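Local coordinates for microcin B17-processing protein McbB (Escherichia coli str. K-12 substr. MG1655, PDB 6GRH), which is needed to process the inactive precursor of the antibiotic microcin B17 into the active peptide, as part of an assembly with McbC and McbD, at residues Arg210-Ser214 and His286-Cys290; Ile169-Tyr173 and His193-Ile197; Glu176-Gly182 and Ser269-Ile275; Leu140-His144 and Ile246-Leu250. All coordinates share one frame; numbering follows the deposited sequence. Where two conformers were deposited one is given.

Contact 1: Arg210-Ser214 and His286-Cys290; sequences RNEMS and HWQAC. With ZN (zinc ion), chain F; EDO (1,2-ethanediol), chain I.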
loop_
_atom_site.group_PDB
_atom_site.type_symbol
_atom_site.label_atom_id
_atom_site.label_comp_id
_atom_site.label_asym_id
_atom_site.label_seq_id
_atom_site.Cartn_x
_atom_site.Cartn_y
_atom_site.Cartn_z
ATOM N N ARG B 210 4.169 -6.745 4.661
ATOM C CA ARG B 210 4.647 -5.421 5.043
ATOM C C ARG B 210 5.493 -5.490 6.324
ATOM O O ARG B 210 6.559 -4.891 6.391
ATOM C CB ARG B 210 3.473 -4.439 5.211
ATOM C CG ARG B 210 3.832 -3.101 5.834
ATOM C CD ARG B 210 4.826 -2.353 5.002
ATOM N NE ARG B 210 5.175 -1.105 5.673
ATOM C CZ ARG B 210 6.235 -0.908 6.441
ATOM N NH1 ARG B 210 7.120 -1.883 6.682
ATOM N NH2 ARG B 210 6.403 0.293 6.998
ATOM N N ASN B 211 4.979 -6.174 7.338
ATOM C CA ASN B 211 5.703 -6.370 8.599
ATOM C C ASN B 211 7.054 -7.103 8.446
ATOM O O ASN B 211 7.102 -8.241 7.998
ATOM C CB ASN B 211 4.832 -7.135 9.601
ATOM C CG ASN B 211 5.587 -7.506 10.853
ATOM O OD1 ASN B 211 6.368 -6.709 11.387
ATOM N ND2 ASN B 211 5.373 -8.731 11.328
ATOM N N GLU B 212 8.121 -6.428 8.878
ATOM C CA GLU B 212 9.510 -6.925 8.822
ATOM C C GLU B 212 9.929 -7.838 10.015
ATOM O O GLU B 212 10.956 -8.523 9.931
ATOM C CB GLU B 212 10.490 -5.725 8.682
ATOM C CG GLU B 212 10.999 -5.005 9.952
ATOM C CD GLU B 212 9.990 -4.068 10.646
ATOM O OE1 GLU B 212 8.826 -3.950 10.192
ATOM O OE2 GLU B 212 10.357 -3.432 11.665
ATOM N N MET B 213 9.169 -7.838 11.114
ATOM C CA MET B 213 9.610 -8.512 12.349
ATOM C C MET B 213 9.248 -10.001 12.411
ATOM O O MET B 213 8.142 -10.404 12.113
ATOM C CB MET B 213 9.101 -7.771 13.594
ATOM C CG MET B 213 9.773 -6.419 13.820
ATOM S SD MET B 213 11.521 -6.538 14.290
ATOM C CE MET B 213 12.040 -4.827 14.171
ATOM N N SER B 214 10.229 -10.794 12.825
ATOM C CA SER B 214 10.124 -12.221 13.064
ATOM C C SER B 214 11.347 -12.572 13.938
ATOM O O SER B 214 12.254 -11.735 14.080
ATOM C CB SER B 214 10.262 -12.967 11.764
ATOM O OG SER B 214 11.568 -12.740 11.260
ATOM N N HIS B 286 8.262 6.464 10.781
ATOM C CA HIS B 286 9.342 6.192 11.750
ATOM C C HIS B 286 9.432 4.684 11.969
ATOM O O HIS B 286 8.412 4.007 12.092
ATOM C CB HIS B 286 9.057 6.867 13.087
ATOM C CG HIS B 286 9.151 8.353 13.047
ATOM N ND1 HIS B 286 8.080 9.159 12.733
ATOM C CD2 HIS B 286 10.192 9.183 13.294
ATOM C CE1 HIS B 286 8.464 10.426 12.779
ATOM N NE2 HIS B 286 9.738 10.467 13.128
ATOM N N TRP B 287 10.640 4.149 11.933
ATOM C CA TRP B 287 10.817 2.729 12.156
ATOM C C TRP B 287 10.657 2.468 13.660
ATOM O O TRP B 287 11.197 3.206 14.500
ATOM C CB TRP B 287 12.166 2.284 11.651
ATOM C CG TRP B 287 12.474 0.861 11.875
ATOM C CD1 TRP B 287 11.655 -0.202 11.680
ATOM C CD2 TRP B 287 13.738 0.335 12.269
ATOM N NE1 TRP B 287 12.329 -1.362 11.928
ATOM C CE2 TRP B 287 13.618 -1.058 12.285
ATOM C CE3 TRP B 287 14.971 0.919 12.591
ATOM C CZ2 TRP B 287 14.683 -1.897 12.627
ATOM C CZ3 TRP B 287 16.036 0.088 12.937
ATOM C CH2 TRP B 287 15.881 -1.308 12.947
ATOM N N GLN B 288 9.862 1.461 13.988
ATOM C CA GLN B 288 9.571 1.140 15.383
ATOM C C GLN B 288 10.811 0.952 16.268
ATOM O O GLN B 288 10.750 1.282 17.463
ATOM C CB GLN B 288 8.665 -0.102 15.489
ATOM C CG GLN B 288 9.244 -1.372 14.880
ATOM C CD GLN B 288 8.205 -2.457 14.750
ATOM O OE1 GLN B 288 7.244 -2.524 15.537
ATOM N NE2 GLN B 288 8.359 -3.297 13.735
ATOM N N ALA B 289 11.889 0.377 15.704
ATOM C CA ALA B 289 13.109 0.145 16.460
ATOM C C ALA B 289 14.137 1.268 16.396
ATOM O O ALA B 289 15.224 1.094 16.938
ATOM C CB ALA B 289 13.771 -1.150 16.052
ATOM N N CYS B 290 13.811 2.387 15.762
ATOM C CA CYS B 290 14.741 3.508 15.650
ATOM C C CYS B 290 14.622 4.431 16.845
ATOM O O CYS B 290 13.539 4.685 17.314
ATOM C CB CYS B 290 14.461 4.322 14.396
ATOM S SG CYS B 290 15.808 5.458 13.999
HETATM ZN ZN ZN F . 14.928 7.021 12.552
HETATM C C1 EDO I . 9.642 0.274 9.039
HETATM O O1 EDO I . 8.849 0.920 8.051
HETATM C C2 EDO I . 10.361 -0.930 8.437
HETATM O O2 EDO I . 9.441 -2.002 8.232
HETATM O O HOH W 1 6.420 -5.550 13.858
#

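Contact 2: Ile169-Tyr173 and His193-Ile197; sequences IQSYY and HFCHI. With ZN (zinc ion), chain F.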
loop_
_atom_site.group_PDB
_atom_site.type_symbol
_atom_site.label_atom_id
_atom_site.label_comp_id
_atom_site.label_asym_id
_atom_site.label_seq_id
_atom_site.Cartn_x
_atom_site.Cartn_y
_atom_site.Cartn_z
ATOM N N ILE B 169 19.905 15.330 4.551
ATOM C CA ILE B 169 19.407 14.488 3.468
ATOM C C ILE B 169 20.524 13.518 3.210
ATOM O O ILE B 169 21.682 13.892 3.322
ATOM C CB ILE B 169 19.107 15.306 2.200
ATOM C CG1 ILE B 169 17.872 16.151 2.468
ATOM C CG2 ILE B 169 18.867 14.397 0.989
ATOM C CD1 ILE B 169 17.658 17.265 1.486
ATOM N N GLN B 170 20.171 12.270 2.947
ATOM C CA GLN B 170 21.132 11.232 2.647
ATOM C C GLN B 170 20.802 10.632 1.318
ATOM O O GLN B 170 19.624 10.339 1.050
ATOM C CB GLN B 170 21.114 10.109 3.687
ATOM C CG GLN B 170 21.317 10.522 5.129
ATOM C CD GLN B 170 20.100 11.128 5.818
ATOM O OE1 GLN B 170 20.259 11.977 6.688
ATOM N NE2 GLN B 170 18.917 10.662 5.499
ATOM N N SER B 171 21.829 10.383 0.516
ATOM C CA SER B 171 21.648 9.717 -0.768
ATOM C C SER B 171 22.689 8.620 -0.974
ATOM O O SER B 171 23.802 8.697 -0.493
ATOM C CB SER B 171 21.619 10.735 -1.921
ATOM O OG SER B 171 22.853 11.390 -2.079
ATOM N N TYR B 172 22.275 7.553 -1.636
ATOM C CA TYR B 172 23.025 6.294 -1.669
ATOM C C TYR B 172 22.322 5.369 -2.682
ATOM O O TYR B 172 21.236 5.697 -3.185
ATOM C CB TYR B 172 23.090 5.649 -0.249
ATOM C CG TYR B 172 21.741 5.471 0.375
ATOM C CD1 TYR B 172 21.120 6.513 1.043
ATOM C CD2 TYR B 172 21.036 4.284 0.217
ATOM C CE1 TYR B 172 19.862 6.374 1.583
ATOM C CE2 TYR B 172 19.773 4.133 0.744
ATOM C CZ TYR B 172 19.191 5.169 1.422
ATOM O OH TYR B 172 17.936 5.035 1.913
ATOM N N TYR B 173 22.952 4.239 -2.969
ATOM C CA TYR B 173 22.495 3.314 -3.971
ATOM C C TYR B 173 22.109 2.005 -3.316
ATOM O O TYR B 173 22.747 1.556 -2.392
ATOM C CB TYR B 173 23.558 3.116 -5.041
ATOM C CG TYR B 173 23.912 4.413 -5.735
ATOM C CD1 TYR B 173 23.249 4.812 -6.894
ATOM C CD2 TYR B 173 24.892 5.269 -5.202
ATOM C CE1 TYR B 173 23.565 6.016 -7.528
ATOM C CE2 TYR B 173 25.217 6.473 -5.821
ATOM C CZ TYR B 173 24.541 6.849 -6.990
ATOM O OH TYR B 173 24.855 8.047 -7.589
ATOM N N HIS B 193 17.547 8.695 8.368
ATOM C CA HIS B 193 18.042 7.712 7.411
ATOM C C HIS B 193 17.715 6.252 7.750
ATOM O O HIS B 193 17.358 5.464 6.875
ATOM C CB HIS B 193 19.538 7.792 7.322
ATOM C CG HIS B 193 20.143 6.673 6.560
ATOM N ND1 HIS B 193 19.960 6.520 5.206
ATOM C CD2 HIS B 193 20.940 5.653 6.961
ATOM C CE1 HIS B 193 20.616 5.440 4.807
ATOM N NE2 HIS B 193 21.225 4.900 5.848
ATOM N N PHE B 194 17.871 5.893 9.015
ATOM C CA PHE B 194 17.678 4.496 9.439
ATOM C C PHE B 194 16.197 4.103 9.315
ATOM O O PHE B 194 15.875 2.982 8.918
ATOM C CB PHE B 194 18.324 4.256 10.810
ATOM C CG PHE B 194 19.808 4.422 10.771
ATOM C CD1 PHE B 194 20.598 3.485 10.105
ATOM C CD2 PHE B 194 20.411 5.566 11.274
ATOM C CE1 PHE B 194 21.960 3.669 9.977
ATOM C CE2 PHE B 194 21.787 5.746 11.182
ATOM C CZ PHE B 194 22.561 4.804 10.527
ATOM N N CYS B 195 15.300 5.065 9.547
ATOM C CA CYS B 195 13.894 4.870 9.254
ATOM C C CYS B 195 13.650 4.520 7.780
ATOM O O CYS B 195 12.799 3.667 7.479
ATOM C CB CYS B 195 13.060 6.086 9.673
ATOM S SG CYS B 195 12.977 6.348 11.450
ATOM N N HIS B 196 14.397 5.163 6.883
ATOM C CA HIS B 196 14.282 4.956 5.443
ATOM C C HIS B 196 14.850 3.619 5.000
ATOM O O HIS B 196 14.146 2.812 4.306
ATOM C CB HIS B 196 14.931 6.108 4.659
ATOM C CG HIS B 196 14.107 7.347 4.664
ATOM N ND1 HIS B 196 14.082 8.220 5.726
ATOM C CD2 HIS B 196 13.201 7.813 3.768
ATOM C CE1 HIS B 196 13.237 9.200 5.464
ATOM N NE2 HIS B 196 12.682 8.971 4.286
ATOM N N ILE B 197 16.090 3.356 5.392
ATOM C CA ILE B 197 16.803 2.185 4.891
ATOM C C ILE B 197 16.119 0.882 5.356
ATOM O O ILE B 197 16.052 -0.079 4.606
ATOM C CB ILE B 197 18.294 2.243 5.267
ATOM C CG1 ILE B 197 19.118 1.352 4.337
ATOM C CG2 ILE B 197 18.510 1.859 6.713
ATOM C CD1 ILE B 197 20.554 1.792 4.260
HETATM ZN ZN ZN F . 14.928 7.021 12.552
#

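Contact 3: Glu176-Gly182 and Ser269-Ile275; sequences ESFRIDG and SVSADLI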
loop_
_atom_site.group_PDB
_atom_site.type_symbol
_atom_site.label_atom_id
_atom_site.label_comp_id
_atom_site.label_asym_id
_atom_site.label_seq_id
_atom_site.Cartn_x
_atom_site.Cartn_y
_atom_site.Cartn_z
ATOM N N GLU B 176 19.345 -1.665 -7.873
ATOM C CA GLU B 176 19.376 -0.890 -9.121
ATOM C C GLU B 176 18.781 0.505 -8.939
ATOM O O GLU B 176 18.384 1.133 -9.927
ATOM C CB GLU B 176 18.630 -1.657 -10.215
ATOM C CG GLU B 176 19.269 -2.989 -10.540
ATOM C CD GLU B 176 18.467 -3.829 -11.520
ATOM O OE1 GLU B 176 17.213 -3.843 -11.444
ATOM O OE2 GLU B 176 19.110 -4.496 -12.364
ATOM N N SER B 177 18.687 0.988 -7.696
ATOM C CA SER B 177 18.106 2.286 -7.427
ATOM C C SER B 177 19.071 3.289 -6.832
ATOM O O SER B 177 20.050 2.926 -6.147
ATOM C CB SER B 177 16.912 2.166 -6.491
ATOM O OG SER B 177 17.341 1.833 -5.178
ATOM N N PHE B 178 18.756 4.546 -7.090
ATOM C CA PHE B 178 19.339 5.686 -6.388
ATOM C C PHE B 178 18.259 6.166 -5.409
ATOM O O PHE B 178 17.121 6.427 -5.787
ATOM C CB PHE B 178 19.750 6.752 -7.385
ATOM C CG PHE B 178 20.338 7.989 -6.756
ATOM C CD1 PHE B 178 21.363 7.896 -5.837
ATOM C CD2 PHE B 178 19.831 9.239 -7.069
ATOM C CE1 PHE B 178 21.892 9.031 -5.248
ATOM C CE2 PHE B 178 20.357 10.382 -6.491
ATOM C CZ PHE B 178 21.391 10.281 -5.571
ATOM N N ARG B 179 18.615 6.259 -4.140
ATOM C CA ARG B 179 17.695 6.666 -3.077
ATOM C C ARG B 179 18.061 8.024 -2.533
ATOM O O ARG B 179 19.220 8.269 -2.207
ATOM C CB ARG B 179 17.775 5.674 -1.918
ATOM C CG ARG B 179 17.427 4.258 -2.311
ATOM C CD ARG B 179 15.951 4.138 -2.544
ATOM N NE ARG B 179 15.605 2.770 -2.931
ATOM C CZ ARG B 179 14.375 2.259 -2.923
ATOM N NH1 ARG B 179 13.321 2.965 -2.515
ATOM N NH2 ARG B 179 14.217 1.001 -3.301
ATOM N N ILE B 180 17.076 8.896 -2.400
ATOM C CA ILE B 180 17.271 10.136 -1.693
ATOM C C ILE B 180 16.275 10.084 -0.542
ATOM O O ILE B 180 15.063 10.061 -0.757
ATOM C CB ILE B 180 17.005 11.373 -2.570
ATOM C CG1 ILE B 180 17.937 11.390 -3.795
ATOM C CG2 ILE B 180 17.145 12.642 -1.728
ATOM C CD1 ILE B 180 17.545 12.436 -4.808
ATOM N N ASP B 181 16.782 10.087 0.686
ATOM C CA ASP B 181 15.896 10.053 1.831
ATOM C C ASP B 181 15.102 11.346 1.939
ATOM O O ASP B 181 15.484 12.395 1.404
ATOM C CB ASP B 181 16.677 9.822 3.140
ATOM C CG ASP B 181 17.298 8.454 3.228
ATOM O OD1 ASP B 181 16.885 7.525 2.463
ATOM O OD2 ASP B 181 18.223 8.311 4.089
ATOM N N GLY B 182 13.973 11.269 2.616
ATOM C CA GLY B 182 13.277 12.459 3.058
ATOM C C GLY B 182 14.176 13.307 3.938
ATOM O O GLY B 182 15.175 12.837 4.474
ATOM N N SER B 269 10.819 11.169 0.717
ATOM C CA SER B 269 11.880 10.480 0.008
ATOM C C SER B 269 11.595 10.467 -1.503
ATOM O O SER B 269 10.450 10.508 -1.917
ATOM C CB SER B 269 12.024 9.041 0.520
ATOM O OG SER B 269 10.934 8.251 0.060
ATOM N N VAL B 270 12.662 10.366 -2.293
ATOM C CA VAL B 270 12.603 10.270 -3.739
ATOM C C VAL B 270 13.520 9.115 -4.114
ATOM O O VAL B 270 14.684 9.128 -3.750
ATOM C CB VAL B 270 13.125 11.556 -4.421
ATOM C CG1 VAL B 270 13.094 11.399 -5.954
ATOM C CG2 VAL B 270 12.320 12.762 -3.964
ATOM N N SER B 271 12.981 8.102 -4.785
ATOM C CA SER B 271 13.754 6.948 -5.245
ATOM C C SER B 271 13.690 6.884 -6.770
ATOM O O SER B 271 12.631 7.124 -7.357
ATOM C CB SER B 271 13.192 5.636 -4.649
ATOM O OG SER B 271 13.051 5.746 -3.229
ATOM N N ALA B 272 14.798 6.542 -7.410
ATOM C CA ALA B 272 14.856 6.454 -8.865
ATOM C C ALA B 272 15.379 5.083 -9.269
ATOM O O ALA B 272 16.413 4.650 -8.779
ATOM C CB ALA B 272 15.749 7.545 -9.432
ATOM N N ASP B 273 14.658 4.389 -10.137
ATOM C CA ASP B 273 15.166 3.172 -10.727
ATOM C C ASP B 273 16.148 3.545 -11.837
ATOM O O ASP B 273 15.758 4.175 -12.815
ATOM C CB ASP B 273 14.017 2.335 -11.286
ATOM C CG ASP B 273 14.472 0.980 -11.786
ATOM O OD1 ASP B 273 13.940 -0.046 -11.305
ATOM O OD2 ASP B 273 15.363 0.917 -12.657
ATOM N N LEU B 274 17.417 3.165 -11.686
ATOM C CA LEU B 274 18.453 3.532 -12.654
ATOM C C LEU B 274 18.326 2.857 -14.027
ATOM O O LEU B 274 18.925 3.327 -15.007
ATOM C CB LEU B 274 19.844 3.314 -12.075
ATOM C CG LEU B 274 20.212 4.253 -10.926
ATOM C CD1 LEU B 274 21.495 3.781 -10.250
ATOM C CD2 LEU B 274 20.319 5.687 -11.392
ATOM N N ILE B 275 17.534 1.787 -14.105
ATOM C CA ILE B 275 17.281 1.096 -15.369
ATOM C C ILE B 275 16.159 1.797 -16.158
ATOM O O ILE B 275 16.355 2.193 -17.302
ATOM C CB ILE B 275 16.931 -0.398 -15.147
ATOM C CG1 ILE B 275 17.959 -1.088 -14.229
ATOM C CG2 ILE B 275 16.845 -1.154 -16.490
ATOM C CD1 ILE B 275 19.400 -0.971 -14.704
HETATM O O HOH W 2 15.291 -2.247 -11.835
#

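Contact 4: Leu140-His144 and Ile246-Leu250; sequences LIWLH and IKRRL. With EDO (1,2-ethanediol), chain J.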
loop_
_atom_site.group_PDB
_atom_site.type_symbol
_atom_site.label_atom_id
_atom_site.label_comp_id
_atom_site.label_asym_id
_atom_site.label_seq_id
_atom_site.Cartn_x
_atom_site.Cartn_y
_atom_site.Cartn_z
ATOM N N LEU B 140 21.433 22.836 5.910
ATOM C CA LEU B 140 21.032 21.536 5.359
ATOM C C LEU B 140 22.291 20.749 4.985
ATOM O O LEU B 140 23.115 21.210 4.195
ATOM C CB LEU B 140 20.137 21.705 4.144
ATOM C CG LEU B 140 19.629 20.456 3.398
ATOM C CD1 LEU B 140 18.742 19.610 4.289
ATOM C CD2 LEU B 140 18.889 20.869 2.148
ATOM N N ILE B 141 22.458 19.576 5.571
ATOM C CA ILE B 141 23.588 18.722 5.272
ATOM C C ILE B 141 23.141 17.609 4.327
ATOM O O ILE B 141 22.319 16.749 4.712
ATOM C CB ILE B 141 24.199 18.120 6.564
ATOM C CG1 ILE B 141 24.608 19.236 7.526
ATOM C CG2 ILE B 141 25.348 17.188 6.219
ATOM C CD1 ILE B 141 25.142 18.761 8.863
ATOM N N TRP B 142 23.684 17.617 3.110
ATOM C CA TRP B 142 23.465 16.554 2.155
ATOM C C TRP B 142 24.630 15.577 2.226
ATOM O O TRP B 142 25.753 15.937 1.920
ATOM C CB TRP B 142 23.332 17.104 0.724
ATOM C CG TRP B 142 22.778 16.064 -0.220
ATOM C CD1 TRP B 142 23.344 14.834 -0.510
ATOM C CD2 TRP B 142 21.558 16.118 -0.950
ATOM N NE1 TRP B 142 22.558 14.153 -1.394
ATOM C CE2 TRP B 142 21.442 14.892 -1.659
ATOM C CE3 TRP B 142 20.550 17.077 -1.085
ATOM C CZ2 TRP B 142 20.357 14.598 -2.489
ATOM C CZ3 TRP B 142 19.464 16.791 -1.900
ATOM C CH2 TRP B 142 19.377 15.552 -2.592
ATOM N N LEU B 143 24.359 14.330 2.643
ATOM C CA LEU B 143 25.381 13.292 2.682
ATOM C C LEU B 143 25.175 12.331 1.522
ATOM O O LEU B 143 24.162 11.655 1.478
ATOM C CB LEU B 143 25.316 12.554 4.002
ATOM C CG LEU B 143 26.196 11.327 4.219
ATOM C CD1 LEU B 143 27.683 11.634 4.079
ATOM C CD2 LEU B 143 25.884 10.750 5.605
ATOM N N HIS B 144 26.133 12.268 0.598
ATOM C CA HIS B 144 26.014 11.429 -0.581
ATOM C C HIS B 144 27.119 10.384 -0.527
ATOM O O HIS B 144 28.294 10.735 -0.497
ATOM C CB HIS B 144 26.102 12.255 -1.860
ATOM C CG HIS B 144 26.140 11.432 -3.103
ATOM N ND1 HIS B 144 25.036 10.760 -3.571
ATOM C CD2 HIS B 144 27.157 11.110 -3.928
ATOM C CE1 HIS B 144 25.370 10.088 -4.660
ATOM N NE2 HIS B 144 26.642 10.312 -4.919
ATOM N N ILE B 246 20.003 15.278 -7.452
ATOM C CA ILE B 246 20.509 16.019 -6.289
ATOM C C ILE B 246 20.264 17.523 -6.476
ATOM O O ILE B 246 19.667 18.199 -5.608
ATOM C CB ILE B 246 21.992 15.706 -6.032
ATOM C CG1 ILE B 246 22.175 14.243 -5.594
ATOM C CG2 ILE B 246 22.585 16.614 -4.955
ATOM C CD1 ILE B 246 23.607 13.763 -5.517
ATOM N N LYS B 247 20.685 18.043 -7.628
ATOM C CA LYS B 247 20.482 19.446 -7.931
ATOM C C LYS B 247 19.018 19.862 -7.839
ATOM O O LYS B 247 18.678 20.845 -7.159
ATOM C CB LYS B 247 21.040 19.791 -9.312
ATOM C CG LYS B 247 21.069 21.297 -9.519
ATOM C CD LYS B 247 21.343 21.680 -10.954
ATOM C CE LYS B 247 20.055 21.689 -11.751
ATOM N NZ LYS B 247 20.391 22.197 -13.084
ATOM N N ARG B 248 18.143 19.092 -8.499
ATOM C CA ARG B 248 16.740 19.434 -8.492
ATOM C C ARG B 248 16.102 19.325 -7.129
ATOM O O ARG B 248 15.265 20.143 -6.785
ATOM C CB ARG B 248 15.938 18.627 -9.493
ATOM C CG ARG B 248 16.265 18.989 -10.912
ATOM C CD ARG B 248 16.022 20.474 -11.211
ATOM N NE ARG B 248 15.905 20.654 -12.644
ATOM C CZ ARG B 248 16.102 21.782 -13.306
ATOM N NH1 ARG B 248 16.430 22.916 -12.687
ATOM N NH2 ARG B 248 15.928 21.774 -14.621
ATOM N N ARG B 249 16.538 18.355 -6.343
ATOM C CA ARG B 249 16.041 18.241 -4.999
ATOM C C ARG B 249 16.473 19.415 -4.115
ATOM O O ARG B 249 15.664 19.983 -3.381
ATOM C CB ARG B 249 16.399 16.852 -4.417
ATOM C CG ARG B 249 15.783 16.604 -3.063
ATOM C CD ARG B 249 14.291 16.373 -3.192
ATOM N NE ARG B 249 13.704 16.157 -1.884
ATOM C CZ ARG B 249 12.669 16.804 -1.359
ATOM N NH1 ARG B 249 11.982 17.735 -2.040
ATOM N NH2 ARG B 249 12.283 16.480 -0.125
ATOM N N LEU B 250 17.733 19.787 -4.174
ATOM C CA LEU B 250 18.207 20.965 -3.458
ATOM C C LEU B 250 17.494 22.216 -3.909
ATOM O O LEU B 250 17.158 23.090 -3.092
ATOM C CB LEU B 250 19.723 21.158 -3.629
ATOM C CG LEU B 250 20.658 20.425 -2.674
ATOM C CD1 LEU B 250 22.091 20.624 -3.132
ATOM C CD2 LEU B 250 20.465 20.863 -1.223
HETATM C C1 EDO J . 17.153 24.601 -16.189
HETATM O O1 EDO J . 15.888 24.689 -15.528
HETATM C C2 EDO J . 16.918 24.015 -17.571
HETATM O O2 EDO J . 18.141 23.556 -18.143
#

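Contact 1: Arg210-Ser214 and His286-Cys290
A polar loop-to-loop contact joins Arg210-Ser214, between helices 193-204 and 215-220, to the loop segment 286-290, which carries zinc ligand Cys290, and its centre is one carboxylate oxygen. Glu212 OE2 accepts two side-chain N-H groups. Trp287 NE1 lies 2.9 Å from Glu212 OE2 and gives its N-H in the plane of the indole, whereas Gln288 NE2, also 2.9 Å from Glu212 OE2, makes the straighter bond, at 163°. The two donors come from opposite faces of the carboxylate, both well out of its plane, so they clasp OE2. Glu212 CG sits between its backbone N and carbonyl carbon (chi1 87°), and a bend at chi2 turns the carboxylate to these donors. Beside it Met213 CG packs 3.4 Å from Gln288 NE2, and Met213 CE lies 4.2 Å from Trp287 CZ2. A water bridges Asn211 OD1 and Gln288 NE2; the same OD1 accepts from Met213 N in an Asx turn. Trp287 to Cys290 forms a type I beta turn, which leads from the clasped residues to the zinc ion held with Cys192, Cys195 and Cys292. Gln288 OE1 accepts from Ile2 N of the McbD chain, and Arg210 NE forms a salt bridge with Asp25 of the McbC chain. Two N-H donors on one oxygen would probably favour the ionised form of Glu212, tying the zinc-bearing turn to a loop at the subunit interfaces.

Contact 2: Ile169-Tyr173 and His193-Ile197
His193 opens helix 193-204 and meets strand 167-174 at two side chains. Its ring presents an edge to the face of Tyr172 in an offset T-shaped stack, the planes at 89° and the centroids 5.0 Å apart; the nearest atoms are His193 CE1 and Tyr172 CE1, at 3.4 Å. A chi1 of 170° swings the His193 imidazole across to the strand. The Gln170 amide lies against the His193 methylene, with Gln170 NE2 3.5 Å from His193 CB. Cys195, two residues on, binds the zinc ion through SG at 2.3 Å, with Cys192, Cys290 and Cys292 completing the site. At His196, CB comes 4.2 Å from Tyr172 OH. Ile197, modelled in two conformers, brings CD1 of one of them near Tyr172 CE2, an apolar touch beside the T-shaped pair. The polar ends are bonded outside: Asp181 pairs with Tyr172 OH at OD1 and with both Gln170 NE2 and His193 ND1 at OD2, Tyr157 OH with Gln170 OE1, and Tyr148 OH with His193 NE2. Asp181 at ND1 and Tyr148 at NE2 hold the rotation of the imidazole. Three buried side chains converging on one carboxylate would probably keep Asp181 ionised, linking the sheet to the start of the zinc-bearing helix.

Contact 3: Glu176-Gly182 and Ser269-Ile275
Arg179 and Ser271 face each other on one side of the sheet, where the arginine chain bends at chi2 (-73°) and brings its guanidinium beside the serine. Arg179 NH1 reaches Ser271 OG at 2.9 Å, a weak bond with an angle of only 129°, and Arg179 NE gives a second N-H to Ser177 OG on its own strand, tilted from the guanidinium plane; that hydroxyl is also bonded to Leu174 O. Trp200 of helix 193-204 makes a cation-pi contact with Arg179. On the other face Ile180 stands beside Val270, their CB atoms 4.3 Å apart, and Phe178 pairs with Ala272 while its ring leads away toward helix 236-254. The strands 177-180 and 269-273 are antiparallel neighbours in the mixed sheet, with Phe178-Ala272 and Ile180-Val270 as hydrogen-bonded pairs and Arg179-Ser271 as a non-hydrogen-bonded one. Phe178 and Ala272 exchange two backbone bonds, Ala272 N to Phe178 O being 2.8 Å. Past the strand end, Leu274 N donates to Glu176 O at 2.9 Å and the leucine turns CD2 to within 4.2 Å of Phe178 CB. Ile275 CG1 lies 3.9 Å from Glu176 CD. In one of two Asp273 conformers, a water bridges Glu176 OE1 and Asp273 OD1.

Contact 4: Leu140-His144 and Ile246-Leu250
Trp142 of strand 139-144 carries this apolar contact, its indole set among three residues of helix 236-254. Ile246 CG2 lies over one face of the six-membered ring, 3.9 Å from its centroid and 12° off the normal, a CH-pi contact; the other branch brings Ile246 CG1 to 3.6 Å from Trp142 CZ2. Arg249 meets the ring at its edge through the aliphatic stem, with Arg249 CB 3.7 Å from Trp142 CH2, and Leu250 CG sits 3.7 Å from Trp142 CE3. To either side along the strand, Leu140 CD2 touches Leu250 CD2 at 3.7 Å, and Ile246 CD1 rests over the face of the His144 ring, 4.2 Å from its centroid. With chi1 at -166°, the indole of Trp142 projects from the strand to the helix. Farther out, Ser171 OG holds both Trp142 NE1 and His144 ND1, fixing the two rings beside each other. The guanidinium of Arg249 leads away from the contact to a salt bridge with Glu252 and a bond to Phe266 O. The helix packs on the sheet nearly antiparallel to the strand (163°), with neighbouring strands 97-102 and 167-174 flanking Leu140, while helix 111-115 packs on Ile246 and Leu250 through Trp115.

In the fold
Contacts 2, 3 and 4 gather round one mixed sheet, with strands 139-144, 167-174, 177-180 and 269-273 side by side; their centres lie 10 to 13 Å apart. Helix 236-254 packs by contact 4, helix 193-204 by contact 2. Asp181 of contact 3 binds Tyr172, Gln170 and His193 of contact 2; Ser171 of contact 2 binds Trp142 and His144 of contact 4. Contact 1 lies outermost: its centre is 28 Å from the chain centre and 16 Å from that of contact 2, with which it shares the zinc ion. Along the chain, contact 2 closes before contact 1 opens and is nested within contact 4, whereas contact 3 crosses the other three, and segments far apart in sequence meet on the same sheet.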